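Local coordinates for protein response regulator ChrA (Corynebacterium diphtheriae, PDB 4YN8) that probably binds DNA and regulates transcription as the response regulator of a haem-sensing two-component system, with a magnesium-binding receiver domain and a LuxR-type helix-turn-helix domain, at residues E36-N44 / M57-L65; A95-K103 / T117-V128. The protein carries 1 engineered substitution. One frame throughout, in Å; residues are numbered along the deposited sequence.

Contacts 1 and 2 lie in the receiver domain, a CheY-like parallel sheet flanked by helices, with centres about 18 Å apart. Contact 1 (36-44 with 57-65) joins the turn after edge strand 31-37 to the loop leading into helix 62-72; contact 2 (95-103 with 117-128) pairs strand 99-102 with the short opposite edge strand 123-124. They meet where Ile63 O lies 4.2 Å from Ala95 CB. Contact 1 borders the magnesium site of Asp12, His14 and Asp54 through Met57, whose side chain is about 6 Å from a bound magnesium ion. From the end of segment 95-103, Lys103 reaches the site, hydrogen-bonding Asp54 and a sulfate, probably from the crystallisation liquor.

Contact 1. Residues E36-N44 / M57-L65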
loop_
_atom_site.group_PDB
_atom_site.type_symbol
_atom_site.label_atom_id
_atom_site.label_comp_id
_atom_site.label_asym_id
_atom_site.label_seq_id
_atom_site.Cartn_x
_atom_site.Cartn_y
_atom_site.Cartn_z
ATOM N N GLU A 36 -8.287 -20.005 -12.536
ATOM C CA GLU A 36 -8.079 -18.552 -12.631
ATOM C C GLU A 36 -9.294 -17.825 -12.127
ATOM O O GLU A 36 -10.437 -18.321 -12.274
ATOM C CB GLU A 36 -7.866 -18.186 -14.087
ATOM C CG GLU A 36 -6.527 -18.620 -14.631
ATOM C CD GLU A 36 -6.387 -18.269 -16.109
ATOM O OE1 GLU A 36 -6.253 -17.054 -16.464
ATOM O OE2 GLU A 36 -6.395 -19.213 -16.917
ATOM N N ALA A 37 -9.120 -16.631 -11.590
ATOM C CA ALA A 37 -10.243 -15.828 -11.210
ATOM C C ALA A 37 -9.917 -14.372 -11.463
ATOM O O ALA A 37 -8.733 -14.043 -11.609
ATOM C CB ALA A 37 -10.595 -16.028 -9.743
ATOM N N SER A 38 -10.945 -13.539 -11.480
ATOM C CA SER A 38 -10.753 -12.095 -11.703
ATOM C C SER A 38 -10.885 -11.241 -10.408
ATOM O O SER A 38 -10.661 -10.008 -10.414
ATOM C CB SER A 38 -11.646 -11.664 -12.833
ATOM O OG SER A 38 -12.928 -11.726 -12.370
ATOM N N ASP A 39 -11.245 -11.891 -9.295
ATOM C CA ASP A 39 -11.187 -11.278 -7.971
ATOM C C ASP A 39 -11.200 -12.378 -6.905
ATOM O O ASP A 39 -11.208 -13.539 -7.242
ATOM C CB ASP A 39 -12.336 -10.303 -7.759
ATOM C CG ASP A 39 -13.673 -10.957 -7.847
ATOM O OD1 ASP A 39 -13.997 -11.816 -6.984
ATOM O OD2 ASP A 39 -14.416 -10.500 -8.750
ATOM N N GLY A 40 -11.190 -11.992 -5.636
ATOM C CA GLY A 40 -11.064 -12.950 -4.570
ATOM C C GLY A 40 -12.360 -13.452 -3.956
ATOM O O GLY A 40 -12.331 -14.017 -2.880
ATOM N N SER A 41 -13.479 -13.185 -4.583
ATOM C CA SER A 41 -14.797 -13.544 -4.038
ATOM C C SER A 41 -15.158 -15.003 -4.277
ATOM O O SER A 41 -14.903 -15.555 -5.369
ATOM C CB SER A 41 -15.872 -12.657 -4.675
ATOM O OG SER A 41 -15.630 -11.290 -4.407
ATOM N N ASN A 42 -15.773 -15.638 -3.282
ATOM C CA ASN A 42 -16.326 -17.031 -3.433
ATOM C C ASN A 42 -15.359 -18.130 -3.833
ATOM O O ASN A 42 -15.770 -19.091 -4.477
ATOM C CB ASN A 42 -17.504 -17.082 -4.463
ATOM C CG ASN A 42 -18.420 -15.931 -4.351
ATOM O OD1 ASN A 42 -18.545 -15.140 -5.344
ATOM N ND2 ASN A 42 -19.024 -15.731 -3.152
ATOM N N ILE A 43 -14.065 -17.960 -3.573
ATOM C CA ILE A 43 -13.048 -18.807 -4.124
ATOM C C ILE A 43 -13.085 -20.180 -3.409
ATOM O O ILE A 43 -13.066 -20.299 -2.144
ATOM C CB ILE A 43 -11.619 -18.239 -3.908
ATOM C CG1 ILE A 43 -11.348 -16.909 -4.647
ATOM C CG2 ILE A 43 -10.577 -19.314 -4.239
ATOM C CD1 ILE A 43 -11.428 -16.936 -6.142
ATOM N N ASN A 44 -13.079 -21.211 -4.244
ATOM C CA ASN A 44 -12.970 -22.600 -3.798
ATOM C C ASN A 44 -11.525 -23.035 -3.939
ATOM O O ASN A 44 -11.013 -23.042 -5.032
ATOM C CB ASN A 44 -13.872 -23.487 -4.648
ATOM C CG ASN A 44 -13.912 -24.880 -4.150
ATOM O OD1 ASN A 44 -12.885 -25.421 -3.838
ATOM N ND2 ASN A 44 -15.106 -25.506 -4.104
ATOM N N MET A 57 -8.209 -5.284 -7.254
ATOM C CA MET A 57 -9.317 -5.961 -7.947
ATOM C C MET A 57 -10.619 -5.499 -7.306
ATOM O O MET A 57 -10.692 -5.360 -6.086
ATOM C CB MET A 57 -9.253 -7.486 -7.753
ATOM C CG MET A 57 -7.945 -8.056 -8.203
ATOM S SD MET A 57 -7.694 -9.831 -8.049
ATOM C CE MET A 57 -7.691 -9.989 -6.290
ATOM N N PRO A 58 -11.669 -5.349 -8.119
ATOM C CA PRO A 58 -12.951 -4.918 -7.578
ATOM C C PRO A 58 -13.590 -6.059 -6.791
ATOM O O PRO A 58 -13.309 -7.244 -7.014
ATOM C CB PRO A 58 -13.743 -4.612 -8.869
ATOM C CG PRO A 58 -13.383 -5.756 -9.754
ATOM C CD PRO A 58 -11.858 -5.939 -9.472
ATOM N N GLY A 59 -14.453 -5.734 -5.855
ATOM C CA GLY A 59 -15.121 -6.741 -5.078
ATOM C C GLY A 59 -14.231 -7.160 -3.945
ATOM O O GLY A 59 -14.218 -6.517 -2.913
ATOM N N THR A 60 -13.521 -8.262 -4.084
ATOM C CA THR A 60 -12.591 -8.694 -3.050
ATOM C C THR A 60 -11.207 -8.559 -3.614
ATOM O O THR A 60 -10.866 -9.225 -4.599
ATOM C CB THR A 60 -12.833 -10.177 -2.651
ATOM O OG1 THR A 60 -14.194 -10.310 -2.190
ATOM C CG2 THR A 60 -11.895 -10.659 -1.589
ATOM N N ASP A 61 -10.430 -7.654 -3.035
ATOM C CA ASP A 61 -9.087 -7.409 -3.511
ATOM C C ASP A 61 -8.098 -8.419 -2.889
ATOM O O ASP A 61 -8.467 -9.274 -2.105
ATOM C CB ASP A 61 -8.663 -5.934 -3.310
ATOM C CG ASP A 61 -8.454 -5.541 -1.861
ATOM O OD1 ASP A 61 -8.244 -6.383 -0.974
ATOM O OD2 ASP A 61 -8.424 -4.291 -1.589
ATOM N N GLY A 62 -6.849 -8.357 -3.323
ATOM C CA GLY A 62 -5.850 -9.349 -2.927
ATOM C C GLY A 62 -5.488 -9.203 -1.446
ATOM O O GLY A 62 -5.054 -10.189 -0.810
ATOM N N ILE A 63 -5.610 -7.998 -0.884
ATOM C CA ILE A 63 -5.358 -7.797 0.559
ATOM C C ILE A 63 -6.425 -8.541 1.407
ATOM O O ILE A 63 -6.113 -9.340 2.308
ATOM C CB ILE A 63 -5.366 -6.306 0.873
ATOM C CG1 ILE A 63 -4.252 -5.619 0.103
ATOM C CG2 ILE A 63 -5.223 -6.036 2.374
ATOM C CD1 ILE A 63 -4.495 -4.133 -0.059
ATOM N N THR A 64 -7.709 -8.341 1.048
ATOM C CA THR A 64 -8.794 -8.981 1.747
ATOM C C THR A 64 -8.711 -10.491 1.541
ATOM O O THR A 64 -8.938 -11.278 2.492
ATOM C CB THR A 64 -10.142 -8.455 1.233
ATOM O OG1 THR A 64 -10.136 -7.048 1.448
ATOM C CG2 THR A 64 -11.298 -9.125 1.952
ATOM N N LEU A 65 -8.405 -10.915 0.323
ATOM C CA LEU A 65 -8.255 -12.341 0.042
ATOM C C LEU A 65 -7.155 -13.016 0.880
ATOM O O LEU A 65 -7.310 -14.140 1.413
ATOM C CB LEU A 65 -7.955 -12.574 -1.457
ATOM C CG LEU A 65 -7.614 -14.002 -1.828
ATOM C CD1 LEU A 65 -8.870 -14.842 -1.578
ATOM C CD2 LEU A 65 -7.113 -14.053 -3.282
#
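Gly40 and Thr60 bring the two loops closest, with CA atoms 4.8 Å apart, and Gly40 N donates to Thr60 O at 3.0 Å. The bond is fairly straight at hydrogen (160°), although the donor is tilted from the carbonyl plane. This is the tight part: Thr60 CG2 lies 3.6 Å from Gly40 O, Leu65 CD1 reaches the same oxygen from the helix, and Asp39 CB rests 3.3 Å from Pro58 O. Met57 closes the inner side, its chain bent at the last torsion (chi3 -67°) so that SD comes 3.8 Å from Asp39 CA and CE lies near Gly40 N. Beyond it, Met57 and Leu65 both touch Ile11 of the central sheet.

On the solvent side Pro58 and Gly59 are exposed, and Gly59 adds little to the interface. In the conformers given for Asp39 and Ser41, Ser41 OG and Thr60 OG1 share a hydrogen bond of 2.8 Å, while Asp39 OD1 accepts from Ser41 N at 2.8 Å in an Asx turn.

Chemically, the Gly40-Thr60 backbone bond joins the loops, supplemented in this conformer by the hydroxyl pair. Met57 also belongs to the surroundings of Asp54 and Asp12, so neutral hydrogen bonds and apolar contacts link the loops beside a charged metal site.

Contact 2. Residues A95-K103 / T117-V128; sequences AGAMGYLLK and TFEGRRTLAPEV. With SO4 (sulfate ion), chain B.
Val128 packs against strand 99-102 at the apolar centre: CG1 meets Tyr100 CB at 3.9 Å, while CG2 lies against the Leu101 backbone and 3.8 Å from Leu102 CD2, the Val128 and Leu102 side chains running antiparallel alongside each other. Ala125 CB fills the next place, against Leu101 CD1 and Tyr100 O. At the far end Met98, CG trans to its backbone N (chi1 -176°) and the chain then bent twice, lays SD 3.6 Å from the C atom of Gly120, which with positive phi forms a Schellman motif after helix 107-119.

Between Val128 and Met98 the strands pair in parallel. Thr123 N donates to Met98 O, and Tyr100 N to Thr123 O at 2.9 Å. The Tyr100 ring lies beside Arg122, its plane 59° from the guanidinium; Tyr100 OH bonds Ala97 N and Ala92 O.

Arg122 forms the polar edge. Its chain folds back through bends at the second and third torsions, bringing NH2 2.8 Å from Ala97 O and NE 3.0 Å from Met98 O. Leu124 CD2 covers one guanidinium face. NE and Thr123 N approach Met98 O from opposite faces of its plane, so two bonds grip that oxygen.

In the fold this is a beta-alpha-beta unit: helix 107-119 connects the paired strands and packs on Leu101 through Leu110 and Ala113. On its other side strand 99-102 bonds to strand 77-81, while Ala95 and Ala97 touch helix 62-72.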
loop_
_atom_site.group_PDB
_atom_site.type_symbol
_atom_site.label_atom_id
_atom_site.label_comp_id
_atom_site.label_asym_id
_atom_site.label_seq_id
_atom_site.Cartn_x
_atom_site.Cartn_y
_atom_site.Cartn_z
ATOM N N ALA A 95 -0.665 -7.419 5.310
ATOM C CA ALA A 95 -1.527 -8.608 5.314
ATOM C C ALA A 95 -0.775 -9.887 5.570
ATOM O O ALA A 95 -1.394 -10.921 5.918
ATOM C CB ALA A 95 -2.334 -8.690 4.047
ATOM N N GLY A 96 0.543 -9.892 5.388
ATOM C CA GLY A 96 1.327 -11.074 5.720
ATOM C C GLY A 96 1.156 -12.293 4.853
ATOM O O GLY A 96 1.098 -13.462 5.352
ATOM N N ALA A 97 1.089 -12.081 3.541
ATOM C CA ALA A 97 1.152 -13.191 2.606
ATOM C C ALA A 97 2.483 -13.923 2.766
ATOM O O ALA A 97 3.477 -13.322 3.130
ATOM C CB ALA A 97 1.035 -12.685 1.200
ATOM N N MET A 98 2.479 -15.204 2.455
ATOM C CA MET A 98 3.687 -16.025 2.470
ATOM C C MET A 98 4.767 -15.401 1.601
ATOM O O MET A 98 5.923 -15.276 2.057
ATOM C CB MET A 98 3.379 -17.446 2.038
ATOM C CG MET A 98 4.507 -18.438 2.079
ATOM S SD MET A 98 5.189 -18.709 3.736
ATOM C CE MET A 98 3.767 -19.199 4.649
ATOM N N GLY A 99 4.399 -14.979 0.381
ATOM C CA GLY A 99 5.382 -14.379 -0.526
ATOM C C GLY A 99 4.920 -13.130 -1.218
ATOM O O GLY A 99 3.711 -12.884 -1.347
ATOM N N TYR A 100 5.898 -12.356 -1.682
ATOM C CA TYR A 100 5.673 -11.118 -2.418
ATOM C C TYR A 100 6.732 -11.107 -3.531
ATOM O O TYR A 100 7.904 -11.430 -3.280
ATOM C CB TYR A 100 5.924 -9.870 -1.543
ATOM C CG TYR A 100 4.949 -9.726 -0.414
ATOM C CD1 TYR A 100 5.122 -10.397 0.787
ATOM C CD2 TYR A 100 3.833 -8.999 -0.596
ATOM C CE1 TYR A 100 4.166 -10.351 1.764
ATOM C CE2 TYR A 100 2.885 -8.854 0.418
ATOM C CZ TYR A 100 3.054 -9.564 1.569
ATOM O OH TYR A 100 2.090 -9.465 2.526
ATOM N N LEU A 101 6.316 -10.683 -4.707
ATOM C CA LEU A 101 7.219 -10.574 -5.867
ATOM C C LEU A 101 6.683 -9.554 -6.820
ATOM O O LEU A 101 5.475 -9.302 -6.857
ATOM C CB LEU A 101 7.337 -11.931 -6.572
ATOM C CG LEU A 101 8.532 -12.075 -7.516
ATOM C CD1 LEU A 101 9.836 -12.179 -6.768
ATOM C CD2 LEU A 101 8.324 -13.309 -8.427
ATOM N N LEU A 102 7.557 -8.916 -7.599
ATOM C CA LEU A 102 7.072 -8.082 -8.668
ATOM C C LEU A 102 6.717 -8.870 -9.909
ATOM O O LEU A 102 7.347 -9.855 -10.223
ATOM C CB LEU A 102 8.071 -6.987 -9.044
ATOM C CG LEU A 102 8.439 -6.006 -7.940
ATOM C CD1 LEU A 102 9.433 -4.976 -8.480
ATOM C CD2 LEU A 102 7.224 -5.332 -7.394
ATOM N N LYS A 103 5.728 -8.396 -10.645
ATOM C CA LYS A 103 5.232 -9.134 -11.838
ATOM C C LYS A 103 6.213 -9.242 -12.974
ATOM O O LYS A 103 6.122 -10.193 -13.745
ATOM C CB LYS A 103 3.965 -8.518 -12.395
ATOM C CG LYS A 103 2.777 -8.623 -11.482
ATOM C CD LYS A 103 1.515 -7.970 -12.043
ATOM C CE LYS A 103 0.394 -8.085 -11.037
ATOM N NZ LYS A 103 -0.598 -7.076 -11.336
ATOM N N THR A 117 6.672 -20.618 -1.675
ATOM C CA THR A 117 5.339 -20.412 -1.087
ATOM C C THR A 117 4.699 -21.744 -0.770
ATOM O O THR A 117 4.118 -21.903 0.307
ATOM C CB THR A 117 4.475 -19.575 -2.030
ATOM O OG1 THR A 117 5.115 -18.293 -2.223
ATOM C CG2 THR A 117 3.066 -19.301 -1.442
ATOM N N PHE A 118 4.790 -22.666 -1.702
ATOM C CA PHE A 118 4.286 -24.039 -1.508
ATOM C C PHE A 118 4.935 -24.733 -0.320
ATOM O O PHE A 118 4.270 -25.448 0.421
ATOM C CB PHE A 118 4.523 -24.838 -2.745
ATOM C CG PHE A 118 4.021 -26.266 -2.675
ATOM C CD1 PHE A 118 2.708 -26.534 -2.318
ATOM C CD2 PHE A 118 4.871 -27.310 -2.999
ATOM C CE1 PHE A 118 2.213 -27.843 -2.292
ATOM C CE2 PHE A 118 4.387 -28.619 -2.993
ATOM C CZ PHE A 118 3.059 -28.882 -2.650
ATOM N N GLU A 119 6.242 -24.545 -0.163
ATOM C CA GLU A 119 7.000 -25.175 0.941
ATOM C C GLU A 119 6.916 -24.405 2.247
ATOM O O GLU A 119 7.481 -24.802 3.266
ATOM C CB GLU A 119 8.458 -25.369 0.522
ATOM C CG GLU A 119 8.641 -26.223 -0.712
ATOM C CD GLU A 119 10.079 -26.388 -1.180
ATOM O OE1 GLU A 119 10.965 -25.642 -0.743
ATOM O OE2 GLU A 119 10.283 -27.257 -2.060
ATOM N N GLY A 120 6.231 -23.284 2.264
ATOM C CA GLY A 120 6.001 -22.547 3.486
ATOM C C GLY A 120 7.198 -21.717 3.885
ATOM O O GLY A 120 7.336 -21.404 5.052
ATOM N N ARG A 121 8.008 -21.313 2.918
ATOM C CA ARG A 121 9.123 -20.395 3.119
ATOM C C ARG A 121 8.747 -19.000 2.643
ATOM O O ARG A 121 8.135 -18.863 1.575
ATOM C CB ARG A 121 10.363 -20.886 2.380
ATOM C CG ARG A 121 10.837 -22.249 2.837
ATOM C CD ARG A 121 12.114 -22.711 2.177
ATOM N NE ARG A 121 11.943 -23.283 0.829
ATOM C CZ ARG A 121 12.264 -22.633 -0.282
ATOM N NH1 ARG A 121 12.763 -21.406 -0.193
ATOM N NH2 ARG A 121 12.100 -23.186 -1.474
ATOM N N ARG A 122 9.054 -17.976 3.437
ATOM C CA ARG A 122 8.729 -16.598 3.089
ATOM C C ARG A 122 9.507 -16.117 1.889
ATOM O O ARG A 122 10.704 -16.433 1.758
ATOM C CB ARG A 122 9.094 -15.618 4.201
ATOM C CG ARG A 122 8.330 -15.578 5.448
ATOM C CD ARG A 122 6.847 -15.607 5.346
ATOM N NE ARG A 122 6.115 -14.421 4.930
ATOM C CZ ARG A 122 5.906 -13.327 5.659
ATOM N NH1 ARG A 122 6.581 -13.092 6.805
ATOM N NH2 ARG A 122 5.117 -12.394 5.169
ATOM N N THR A 123 8.880 -15.325 1.008
ATOM C CA THR A 123 9.591 -14.579 -0.029
ATOM C C THR A 123 9.318 -13.139 0.200
ATOM O O THR A 123 8.280 -12.657 -0.120
ATOM C CB THR A 123 9.171 -14.968 -1.459
ATOM O OG1 THR A 123 9.401 -16.363 -1.633
ATOM C CG2 THR A 123 9.933 -14.171 -2.546
ATOM N N LEU A 124 10.267 -12.441 0.819
ATOM C CA LEU A 124 10.131 -10.998 1.009
ATOM C C LEU A 124 11.047 -10.321 0.019
ATOM O O LEU A 124 12.179 -9.886 0.340
ATOM C CB LEU A 124 10.470 -10.652 2.445
ATOM C CG LEU A 124 9.693 -11.420 3.489
ATOM C CD1 LEU A 124 10.095 -10.961 4.899
ATOM C CD2 LEU A 124 8.197 -11.251 3.270
ATOM N N ALA A 125 10.610 -10.303 -1.224
ATOM C CA ALA A 125 11.529 -9.991 -2.303
ATOM C C ALA A 125 12.112 -8.583 -2.102
ATOM O O ALA A 125 11.373 -7.601 -1.862
ATOM C CB ALA A 125 10.835 -10.072 -3.655
ATOM N N PRO A 126 13.440 -8.450 -2.242
ATOM C CA PRO A 126 14.047 -7.119 -2.062
ATOM C C PRO A 126 13.446 -6.050 -2.936
ATOM O O PRO A 126 13.357 -4.895 -2.514
ATOM C CB PRO A 126 15.567 -7.384 -2.415
ATOM C CG PRO A 126 15.745 -8.784 -1.967
ATOM C CD PRO A 126 14.464 -9.510 -2.336
ATOM N N GLU A 127 13.019 -6.401 -4.163
ATOM C CA GLU A 127 12.436 -5.428 -5.040
ATOM C C GLU A 127 11.094 -4.914 -4.527
ATOM O O GLU A 127 10.734 -3.790 -4.774
ATOM C CB GLU A 127 12.270 -5.991 -6.446
ATOM C CG GLU A 127 13.604 -6.379 -7.099
ATOM C CD GLU A 127 14.201 -7.701 -6.649
ATOM O OE1 GLU A 127 13.616 -8.454 -5.795
ATOM O OE2 GLU A 127 15.329 -8.012 -7.155
ATOM N N VAL A 128 10.348 -5.794 -3.853
ATOM C CA VAL A 128 9.104 -5.387 -3.261
ATOM C C VAL A 128 9.374 -4.473 -2.051
ATOM O O VAL A 128 8.718 -3.455 -1.865
ATOM C CB VAL A 128 8.210 -6.589 -2.892
ATOM C CG1 VAL A 128 6.972 -6.116 -2.166
ATOM C CG2 VAL A 128 7.807 -7.349 -4.182
HETATM S S SO4 B . -1.267 -4.574 -8.597
HETATM O O1 SO4 B . -0.339 -4.674 -9.739
HETATM O O2 SO4 B . -1.339 -3.178 -8.163
HETATM O O3 SO4 B . -2.668 -5.008 -8.822
HETATM O O4 SO4 B . -0.752 -5.424 -7.430
#